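Local structure of ricin B lectin (Clostridium thermocellum, 3VSF) at residues Asn107-Leu112 and Phe160-Ser165; Asn367-Lys372 and Arg471-Glu476; Leu467-Lys472 and Ile480-Ser485. The protein is an exo-beta-1,3-galactanase that joins a glycoside hydrolase family 43 module to a ricin-type beta-trefoil carbohydrate-binding module, and probably trims galactan chains from their ends. All blocks are in the same frame, centred on the assembly; numbering follows the deposited sequence.

Contact 1: Asn107-Leu112 and Phe160-Ser165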
loop_
_atom_site.group_PDB
_atom_site.type_symbol
_atom_site.label_atom_id
_atom_site.label_comp_id
_atom_site.label_asym_id
_atom_site.label_seq_id
_atom_site.Cartn_x
_atom_site.Cartn_y
_atom_site.Cartn_z
ATOM N N ASN A 107 19.096 22.059 12.277
ATOM C CA ASN A 107 19.768 23.351 12.323
ATOM C C ASN A 107 18.939 24.444 11.656
ATOM O O ASN A 107 19.212 25.633 11.822
ATOM C CB ASN A 107 21.140 23.263 11.651
ATOM C CG ASN A 107 22.033 22.210 12.280
ATOM O OD1 ASN A 107 21.966 21.961 13.484
ATOM N ND2 ASN A 107 22.875 21.585 11.464
ATOM N N SER A 108 17.926 24.033 10.900
ATOM C CA SER A 108 17.082 24.968 10.162
ATOM C C SER A 108 16.386 25.977 11.072
ATOM O O SER A 108 16.053 27.082 10.644
ATOM C CB SER A 108 16.045 24.212 9.327
ATOM O OG SER A 108 16.665 23.424 8.327
ATOM N N ALA A 109 16.164 25.592 12.325
ATOM C CA ALA A 109 15.465 26.451 13.276
ATOM C C ALA A 109 15.856 26.121 14.715
ATOM O O ALA A 109 16.337 25.023 14.992
ATOM C CB ALA A 109 13.958 26.328 13.089
ATOM N N PRO A 110 15.648 27.075 15.635
ATOM C CA PRO A 110 15.992 26.879 17.047
ATOM C C PRO A 110 15.164 25.781 17.709
ATOM O O PRO A 110 15.697 25.007 18.505
ATOM C CB PRO A 110 15.666 28.239 17.677
ATOM C CG PRO A 110 14.666 28.853 16.758
ATOM C CD PRO A 110 15.075 28.409 15.389
ATOM N N GLU A 111 13.877 25.715 17.385
ATOM C CA GLU A 111 12.996 24.723 17.991
ATOM C C GLU A 111 13.107 23.367 17.300
ATOM O O GLU A 111 12.506 22.386 17.739
ATOM C CB GLU A 111 11.543 25.209 17.989
ATOM C CG GLU A 111 10.985 25.519 16.612
ATOM C CD GLU A 111 9.548 25.998 16.667
ATOM O OE1 GLU A 111 8.979 26.046 17.778
ATOM O OE2 GLU A 111 8.987 26.326 15.602
ATOM N N LEU A 112 13.879 23.315 16.221
ATOM C CA LEU A 112 14.112 22.061 15.514
ATOM C C LEU A 112 15.349 21.353 16.056
ATOM O O LEU A 112 15.699 20.264 15.604
ATOM C CB LEU A 112 14.259 22.303 14.010
ATOM C CG LEU A 112 13.029 22.853 13.286
ATOM C CD1 LEU A 112 13.315 23.017 11.801
ATOM C CD2 LEU A 112 11.827 21.949 13.508
ATOM N N PHE A 160 15.071 23.970 2.531
ATOM C CA PHE A 160 13.816 24.594 2.938
ATOM C C PHE A 160 14.025 25.554 4.105
ATOM O O PHE A 160 14.940 25.379 4.909
ATOM C CB PHE A 160 12.784 23.530 3.319
ATOM C CG PHE A 160 12.074 22.924 2.143
ATOM C CD1 PHE A 160 10.710 23.095 1.979
ATOM C CD2 PHE A 160 12.769 22.189 1.198
ATOM C CE1 PHE A 160 10.052 22.539 0.898
ATOM C CE2 PHE A 160 12.117 21.631 0.115
ATOM C CZ PHE A 160 10.757 21.809 -0.035
ATOM N N THR A 161 13.169 26.567 4.190
ATOM C CA THR A 161 13.228 27.524 5.287
ATOM C C THR A 161 12.061 27.302 6.245
ATOM O O THR A 161 10.900 27.488 5.881
ATOM C CB THR A 161 13.210 28.982 4.781
ATOM O OG1 THR A 161 11.891 29.326 4.338
ATOM C CG2 THR A 161 14.192 29.160 3.631
ATOM N N TYR A 162 12.377 26.893 7.468
ATOM C CA TYR A 162 11.355 26.623 8.471
ATOM C C TYR A 162 10.590 27.895 8.820
ATOM O O TYR A 162 11.169 28.978 8.891
ATOM C CB TYR A 162 11.988 26.023 9.726
ATOM C CG TYR A 162 10.990 25.572 10.767
ATOM C CD1 TYR A 162 10.643 26.398 11.827
ATOM C CD2 TYR A 162 10.396 24.320 10.691
ATOM C CE1 TYR A 162 9.733 25.990 12.782
ATOM C CE2 TYR A 162 9.485 23.902 11.641
ATOM C CZ TYR A 162 9.157 24.741 12.685
ATOM O OH TYR A 162 8.250 24.330 13.634
ATOM N N ILE A 163 9.285 27.760 9.033
ATOM C CA ILE A 163 8.444 28.906 9.357
ATOM C C ILE A 163 8.063 28.922 10.834
ATOM O O ILE A 163 8.590 29.718 11.610
ATOM C CB ILE A 163 7.160 28.926 8.507
ATOM C CG1 ILE A 163 7.506 28.983 7.018
ATOM C CG2 ILE A 163 6.287 30.109 8.888
ATOM C CD1 ILE A 163 6.294 29.101 6.119
ATOM N N ARG A 164 7.147 28.038 11.215
ATOM C CA ARG A 164 6.644 28.003 12.582
ATOM C C ARG A 164 5.930 26.691 12.882
ATOM O O ARG A 164 5.592 25.932 11.974
ATOM C CB ARG A 164 5.679 29.164 12.816
ATOM C CG ARG A 164 4.585 29.247 11.767
ATOM C CD ARG A 164 3.240 29.605 12.370
ATOM N NE ARG A 164 2.176 29.546 11.372
ATOM C CZ ARG A 164 0.882 29.662 11.649
ATOM N NH1 ARG A 164 0.482 29.843 12.900
ATOM N NH2 ARG A 164 -0.014 29.595 10.672
ATOM N N SER A 165 5.703 26.434 14.165
ATOM C CA SER A 165 4.914 25.290 14.597
ATOM C C SER A 165 3.718 25.795 15.394
ATOM O O SER A 165 3.824 26.787 16.115
ATOM C CB SER A 165 5.761 24.338 15.441
ATOM O OG SER A 165 6.282 24.991 16.584
#
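The ring of Y162 is the centre of this contact, packed against L112 and A109 and tied at its hydroxyl to E111. L112 lies over one face: its CG stands 4.1 Å from the ring centroid in a CH-pi contact, offset toward the rim, and CD1 and CD2 reach along the same side. Y162 CG lies opposite the backbone N (chi1 -174°), which carries the ring across to the loop. A109 adds its methyl obliquely, with CB 3.5 Å from Y162 CD1. At the far end Y162 OH donates to E111 OE2 over 2.9 Å. OE2 lies at the ring edge, but the carboxylate stands nearly perpendicular to the ring (87°), and the hydroxyl meets OE2 from above the carboxylate plane. S165 OG lies near both carboxylate oxygens, 3.1 Å from E111 OE1, a weak bond whose proton could go to either. One shell out, R147 hydrogen-bonds S165 OG, W137 NE1 bonds the E111 carbonyl and its side chain touches L112. This seats the loop between strands 98-105 and 116-124 on edge strand 161-166, joining neighbouring four-stranded blades of the family 43 beta-propeller. With Y162 OH donating to it and S165 OG close to both oxygens, the E111 carboxylate is probably favoured in its ionised form.

Contact 2: Asn367-Lys372 and Arg471-Glu476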
loop_
_atom_site.group_PDB
_atom_site.type_symbol
_atom_site.label_atom_id
_atom_site.label_comp_id
_atom_site.label_asym_id
_atom_site.label_seq_id
_atom_site.Cartn_x
_atom_site.Cartn_y
_atom_site.Cartn_z
ATOM N N ASN A 367 -6.384 -32.141 -15.521
ATOM C CA ASN A 367 -6.968 -33.141 -14.636
ATOM C C ASN A 367 -6.829 -34.547 -15.214
ATOM O O ASN A 367 -7.046 -34.762 -16.406
ATOM C CB ASN A 367 -8.443 -32.826 -14.373
ATOM C CG ASN A 367 -9.053 -33.731 -13.319
ATOM O OD1 ASN A 367 -8.387 -34.122 -12.360
ATOM N ND2 ASN A 367 -10.324 -34.073 -13.496
ATOM N N LYS A 368 -6.462 -35.502 -14.364
ATOM C CA LYS A 368 -6.266 -36.880 -14.800
ATOM C C LYS A 368 -7.573 -37.523 -15.249
ATOM O O LYS A 368 -7.631 -38.163 -16.298
ATOM C CB LYS A 368 -5.629 -37.711 -13.683
ATOM C CG LYS A 368 -5.532 -39.198 -13.991
ATOM C CD LYS A 368 -4.750 -39.452 -15.269
ATOM C CE LYS A 368 -4.702 -40.934 -15.605
ATOM N NZ LYS A 368 -3.986 -41.191 -16.887
ATOM N N ASN A 369 -8.622 -37.341 -14.454
ATOM C CA ASN A 369 -9.906 -37.981 -14.721
ATOM C C ASN A 369 -10.676 -37.372 -15.892
ATOM O O ASN A 369 -11.194 -38.095 -16.742
ATOM C CB ASN A 369 -10.776 -37.977 -13.464
ATOM C CG ASN A 369 -12.169 -38.520 -13.719
ATOM O OD1 ASN A 369 -12.367 -39.730 -13.815
ATOM N ND2 ASN A 369 -13.143 -37.623 -13.826
ATOM N N SER A 370 -10.752 -36.046 -15.930
ATOM C CA SER A 370 -11.564 -35.361 -16.933
ATOM C C SER A 370 -10.776 -35.018 -18.192
ATOM O O SER A 370 -11.331 -34.983 -19.289
ATOM C CB SER A 370 -12.172 -34.087 -16.345
ATOM O OG SER A 370 -11.166 -33.133 -16.049
ATOM N N GLY A 371 -9.484 -34.759 -18.027
ATOM C CA GLY A 371 -8.652 -34.332 -19.137
ATOM C C GLY A 371 -8.792 -32.842 -19.384
ATOM O O GLY A 371 -8.166 -32.288 -20.287
ATOM N N LYS A 372 -9.627 -32.194 -18.577
ATOM C CA LYS A 372 -9.819 -30.752 -18.660
ATOM C C LYS A 372 -8.707 -30.032 -17.901
ATOM O O LYS A 372 -8.008 -30.639 -17.090
ATOM C CB LYS A 372 -11.183 -30.361 -18.089
ATOM C CG LYS A 372 -12.370 -30.988 -18.806
ATOM C CD LYS A 372 -12.542 -30.418 -20.204
ATOM C CE LYS A 372 -13.797 -30.956 -20.875
ATOM N NZ LYS A 372 -13.744 -32.431 -21.071
ATOM N N ARG A 471 -15.140 -30.943 -8.462
ATOM C CA ARG A 471 -16.359 -31.319 -7.752
ATOM C C ARG A 471 -17.132 -32.442 -8.437
ATOM O O ARG A 471 -17.407 -32.381 -9.635
ATOM C CB ARG A 471 -17.276 -30.107 -7.572
ATOM C CG ARG A 471 -18.567 -30.432 -6.835
ATOM C CD ARG A 471 -19.586 -29.314 -6.962
ATOM N NE ARG A 471 -19.076 -28.042 -6.461
ATOM C CZ ARG A 471 -19.020 -27.716 -5.173
ATOM N NH1 ARG A 471 -19.435 -28.576 -4.252
ATOM N NH2 ARG A 471 -18.544 -26.535 -4.806
ATOM N N LYS A 472 -17.482 -33.462 -7.659
ATOM C CA LYS A 472 -18.318 -34.557 -8.138
ATOM C C LYS A 472 -17.716 -35.314 -9.319
ATOM O O LYS A 472 -18.446 -35.874 -10.137
ATOM C CB LYS A 472 -19.709 -34.040 -8.513
ATOM C CG LYS A 472 -20.808 -34.468 -7.559
ATOM C CD LYS A 472 -20.645 -33.820 -6.200
ATOM C CE LYS A 472 -21.656 -34.376 -5.211
ATOM N NZ LYS A 472 -21.459 -35.838 -4.995
ATOM N N TRP A 473 -16.391 -35.332 -9.404
ATOM C CA TRP A 473 -15.704 -36.041 -10.479
ATOM C C TRP A 473 -16.170 -35.572 -11.856
ATOM O O TRP A 473 -16.089 -36.321 -12.830
ATOM C CB TRP A 473 -15.929 -37.549 -10.354
ATOM C CG TRP A 473 -15.287 -38.170 -9.153
ATOM C CD1 TRP A 473 -15.633 -37.981 -7.847
ATOM C CD2 TRP A 473 -14.200 -39.103 -9.148
ATOM N NE1 TRP A 473 -14.821 -38.729 -7.029
ATOM C CE2 TRP A 473 -13.933 -39.428 -7.804
ATOM C CE3 TRP A 473 -13.422 -39.691 -10.151
ATOM C CZ2 TRP A 473 -12.924 -40.314 -7.435
ATOM C CZ3 TRP A 473 -12.420 -40.572 -9.783
ATOM C CH2 TRP A 473 -12.180 -40.874 -8.437
ATOM N N SER A 474 -16.658 -34.338 -11.932
ATOM C CA SER A 474 -17.176 -33.799 -13.186
ATOM C C SER A 474 -16.202 -33.998 -14.342
ATOM O O SER A 474 -14.991 -33.845 -14.185
ATOM C CB SER A 474 -17.513 -32.316 -13.045
ATOM O OG SER A 474 -17.961 -31.786 -14.282
ATOM N N THR A 475 -16.746 -34.337 -15.504
ATOM C CA THR A 475 -15.939 -34.579 -16.689
ATOM C C THR A 475 -16.311 -33.595 -17.796
ATOM O O THR A 475 -15.835 -33.703 -18.925
ATOM C CB THR A 475 -16.121 -36.024 -17.196
ATOM O OG1 THR A 475 -15.286 -36.248 -18.340
ATOM C CG2 THR A 475 -17.573 -36.280 -17.569
ATOM N N GLU A 476 -17.155 -32.626 -17.457
ATOM C CA GLU A 476 -17.664 -31.671 -18.434
ATOM C C GLU A 476 -17.081 -30.276 -18.233
ATOM O O GLU A 476 -16.445 -29.998 -17.218
ATOM C CB GLU A 476 -19.191 -31.610 -18.362
ATOM C CG GLU A 476 -19.867 -32.966 -18.471
ATOM C CD GLU A 476 -19.575 -33.654 -19.789
ATOM O OE1 GLU A 476 -19.553 -32.961 -20.827
ATOM O OE2 GLU A 476 -19.361 -34.885 -19.784
#
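S370 OG has two hydrogen-bond partners where two loops of the beta-trefoil meet: it accepts K372 N at 3.1 Å, which closes an ST turn, and it hydrogen-bonds Q389 OE1. The same serine presses its CB on the other loop, 3.6 Å from S474 O. Q389, from strand 385-390, works for both sides, because its NE2 binds E476 O and, weakly, S474 O; one amide thus bridges 367-372 and 471-476. The direct bond across is K372 NZ to T475 O, 3.3 Å long, with the nitrogen tilted 33° from the carbonyl plane. Bends at chi2 (-69°) and chi4 curl the lysine chain round to bring its ammonium group to the T475 carbonyl oxygen. E476 is near but not paired with it: K372 NZ and E476 OE1 are 5.8 Å apart, an attraction that is probably modest at this surface position. The 471-476 loop is further braced by a weak bond from E476 N to S474 OG. At the other end, N369 and W473 cross at about a right angle, amide and indole planes 85° apart, with N369 OD1 lying in the indole plane at its edge, 3.8 Å from W473 CE3.

Contact 3: Leu467-Lys472 and Ile480-Ser485. With GOL (glycerol), chain G.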
loop_
_atom_site.group_PDB
_atom_site.type_symbol
_atom_site.label_atom_id
_atom_site.label_comp_id
_atom_site.label_asym_id
_atom_site.label_seq_id
_atom_site.Cartn_x
_atom_site.Cartn_y
_atom_site.Cartn_z
ATOM N N LEU A 467 -6.747 -31.166 -1.024
ATOM C CA LEU A 467 -6.249 -31.073 -2.393
ATOM C C LEU A 467 -7.178 -30.289 -3.310
ATOM O O LEU A 467 -8.371 -30.154 -3.040
ATOM C CB LEU A 467 -6.041 -32.477 -2.970
ATOM C CG LEU A 467 -5.375 -33.504 -2.055
ATOM C CD1 LEU A 467 -5.203 -34.830 -2.783
ATOM C CD2 LEU A 467 -4.039 -32.990 -1.549
ATOM N N ILE A 468 -6.615 -29.771 -4.399
ATOM C CA ILE A 468 -7.412 -29.181 -5.465
ATOM C C ILE A 468 -8.234 -30.291 -6.100
ATOM O O ILE A 468 -7.687 -31.296 -6.554
ATOM C CB ILE A 468 -6.524 -28.523 -6.533
ATOM C CG1 ILE A 468 -5.684 -27.405 -5.913
ATOM C CG2 ILE A 468 -7.372 -27.989 -7.678
ATOM C CD1 ILE A 468 -4.822 -26.664 -6.909
ATOM N N ASP A 469 -9.550 -30.109 -6.130
ATOM C CA ASP A 469 -10.456 -31.187 -6.502
ATOM C C ASP A 469 -11.526 -30.717 -7.483
ATOM O O ASP A 469 -12.079 -29.629 -7.337
ATOM C CB ASP A 469 -11.117 -31.747 -5.237
ATOM C CG ASP A 469 -11.868 -33.039 -5.484
ATOM O OD1 ASP A 469 -12.402 -33.223 -6.597
ATOM O OD2 ASP A 469 -11.931 -33.874 -4.557
ATOM N N VAL A 470 -11.810 -31.542 -8.487
ATOM C CA VAL A 470 -12.923 -31.288 -9.393
ATOM C C VAL A 470 -14.204 -31.836 -8.771
ATOM O O VAL A 470 -14.339 -33.044 -8.574
ATOM C CB VAL A 470 -12.704 -31.945 -10.766
ATOM C CG1 VAL A 470 -13.845 -31.594 -11.709
ATOM C CG2 VAL A 470 -11.371 -31.515 -11.356
ATOM N N ARG A 471 -15.140 -30.943 -8.462
ATOM C CA ARG A 471 -16.359 -31.319 -7.752
ATOM C C ARG A 471 -17.132 -32.442 -8.437
ATOM O O ARG A 471 -17.407 -32.381 -9.635
ATOM C CB ARG A 471 -17.276 -30.107 -7.572
ATOM C CG ARG A 471 -18.567 -30.432 -6.835
ATOM C CD ARG A 471 -19.586 -29.314 -6.962
ATOM N NE ARG A 471 -19.076 -28.042 -6.461
ATOM C CZ ARG A 471 -19.020 -27.716 -5.173
ATOM N NH1 ARG A 471 -19.435 -28.576 -4.252
ATOM N NH2 ARG A 471 -18.544 -26.535 -4.806
ATOM N N LYS A 472 -17.482 -33.462 -7.659
ATOM C CA LYS A 472 -18.318 -34.557 -8.138
ATOM C C LYS A 472 -17.716 -35.314 -9.319
ATOM O O LYS A 472 -18.446 -35.874 -10.137
ATOM C CB LYS A 472 -19.709 -34.040 -8.513
ATOM C CG LYS A 472 -20.808 -34.468 -7.559
ATOM C CD LYS A 472 -20.645 -33.820 -6.200
ATOM C CE LYS A 472 -21.656 -34.376 -5.211
ATOM N NZ LYS A 472 -21.459 -35.838 -4.995
ATOM N N ILE A 480 -16.900 -27.308 -11.370
ATOM C CA ILE A 480 -16.414 -26.496 -10.262
ATOM C C ILE A 480 -15.151 -27.078 -9.641
ATOM O O ILE A 480 -15.115 -28.251 -9.271
ATOM C CB ILE A 480 -17.481 -26.330 -9.161
ATOM C CG1 ILE A 480 -18.663 -25.503 -9.669
ATOM C CG2 ILE A 480 -16.875 -25.675 -7.929
ATOM C CD1 ILE A 480 -19.609 -26.268 -10.571
ATOM N N ILE A 481 -14.115 -26.253 -9.534
ATOM C CA ILE A 481 -12.889 -26.648 -8.851
ATOM C C ILE A 481 -12.996 -26.287 -7.376
ATOM O O ILE A 481 -13.305 -25.148 -7.029
ATOM C CB ILE A 481 -11.653 -25.968 -9.459
ATOM C CG1 ILE A 481 -11.523 -26.335 -10.939
ATOM C CG2 ILE A 481 -10.400 -26.370 -8.699
ATOM C CD1 ILE A 481 -11.410 -27.821 -11.189
ATOM N N GLN A 482 -12.739 -27.261 -6.510
ATOM C CA GLN A 482 -12.948 -27.075 -5.080
ATOM C C GLN A 482 -11.805 -27.626 -4.240
ATOM O O GLN A 482 -10.735 -27.961 -4.749
ATOM C CB GLN A 482 -14.254 -27.744 -4.649
ATOM C CG GLN A 482 -14.233 -29.259 -4.777
ATOM C CD GLN A 482 -15.551 -29.903 -4.389
ATOM O OE1 GLN A 482 -16.579 -29.234 -4.296
ATOM N NE2 GLN A 482 -15.523 -31.210 -4.157
ATOM N N GLN A 483 -12.057 -27.717 -2.940
ATOM C CA GLN A 483 -11.092 -28.216 -1.977
ATOM C C GLN A 483 -11.670 -29.478 -1.348
ATOM O O GLN A 483 -12.846 -29.511 -0.990
ATOM C CB GLN A 483 -10.856 -27.153 -0.906
ATOM C CG GLN A 483 -9.754 -27.466 0.084
ATOM C CD GLN A 483 -9.649 -26.412 1.169
ATOM O OE1 GLN A 483 -8.595 -25.808 1.366
ATOM N NE2 GLN A 483 -10.748 -26.184 1.879
ATOM N N TRP A 484 -10.854 -30.519 -1.217
ATOM C CA TRP A 484 -11.344 -31.783 -0.677
ATOM C C TRP A 484 -10.218 -32.633 -0.102
ATOM O O TRP A 484 -9.071 -32.539 -0.535
ATOM C CB TRP A 484 -12.088 -32.565 -1.761
ATOM C CG TRP A 484 -13.032 -33.600 -1.228
ATOM C CD1 TRP A 484 -12.721 -34.864 -0.824
ATOM C CD2 TRP A 484 -14.447 -33.458 -1.052
ATOM N NE1 TRP A 484 -13.853 -35.519 -0.403
ATOM C CE2 TRP A 484 -14.927 -34.677 -0.533
ATOM C CE3 TRP A 484 -15.355 -32.420 -1.279
ATOM C CZ2 TRP A 484 -16.271 -34.886 -0.238
ATOM C CZ3 TRP A 484 -16.691 -32.628 -0.985
ATOM C CH2 TRP A 484 -17.136 -33.851 -0.471
ATOM N N SER A 485 -10.555 -33.465 0.878
ATOM C CA SER A 485 -9.582 -34.352 1.504
ATOM C C SER A 485 -8.956 -35.285 0.474
ATOM O O SER A 485 -9.593 -35.644 -0.516
ATOM C CB SER A 485 -10.245 -35.174 2.611
ATOM O OG SER A 485 -10.852 -34.335 3.577
HETATM C C1 GOL G . -14.844 -36.095 -4.345
HETATM O O1 GOL G . -13.520 -36.017 -4.824
HETATM C C2 GOL G . -15.452 -34.696 -4.287
HETATM O O2 GOL G . -14.851 -33.883 -5.268
HETATM C C3 GOL G . -16.950 -34.779 -4.554
HETATM O O3 GOL G . -17.520 -33.496 -4.414
#
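D469 and Q482 pair in the middle of an antiparallel hairpin of the beta-trefoil, strands 467-470 and 479-484, whose two faces differ sharply. Their backbones bond both ways, Q482 N to D469 O at 2.6 Å and D469 N to Q482 O at 2.8 Å, and the ladder runs on from L467-W484 to R471-I480. The face of I468, V470 and I481 is the packed one: I468 CG2 meets I481 CG2 at 3.6 Å and I481 CD1 sits against V470 CG2, with I459, I387 and L434 covering them. The face of D469, Q482 and W484 instead forms a pocket leading to solvent, where a glycerol, probably from the crystallisation liquor, is bound. D469 OD2 takes glycerol O1 at 2.7 Å and OD1 holds O2 weakly, while Q492 NE2, from the second shell, fixes OD2. Q482, with chi1 at 66° and the chain extended beyond, reaches alongside D469 and gives NE2 to glycerol O3 at 3.0 Å; N491 adds another bond. An acid, amides and an exposed indole round a polyol are consistent with a sugar-binding pocket, as in other ricin-type lectins. Q482 also turns its amide over one face of the R471 guanidinium, planes 80° apart. W484 floors the pocket: glycerol C2 lies over the centre of its indole, 3.6 Å above the plane.

Contacts 2 and 3 belong together: their centres are 10 Å apart, they touch, and they share R471 and K472, where the hairpin strand of contact 3 passes into the loop of contact 2. That turn reaches the same glycerol pocket, since K472 N bonds weakly to the glycerol and the W473 side chain is about 4 Å from it. A beta-D-galactose site known for this protein, with no galactose bound here, is also near contact 3, the Q483 side chain lying about 6 Å from that of N444 and about 9 Å from that of D422. Contact 1 is in the other module, on the opposite side of the chain's centre, with its nearest atoms about 57 Å from contact 2 and 51 Å from contact 3.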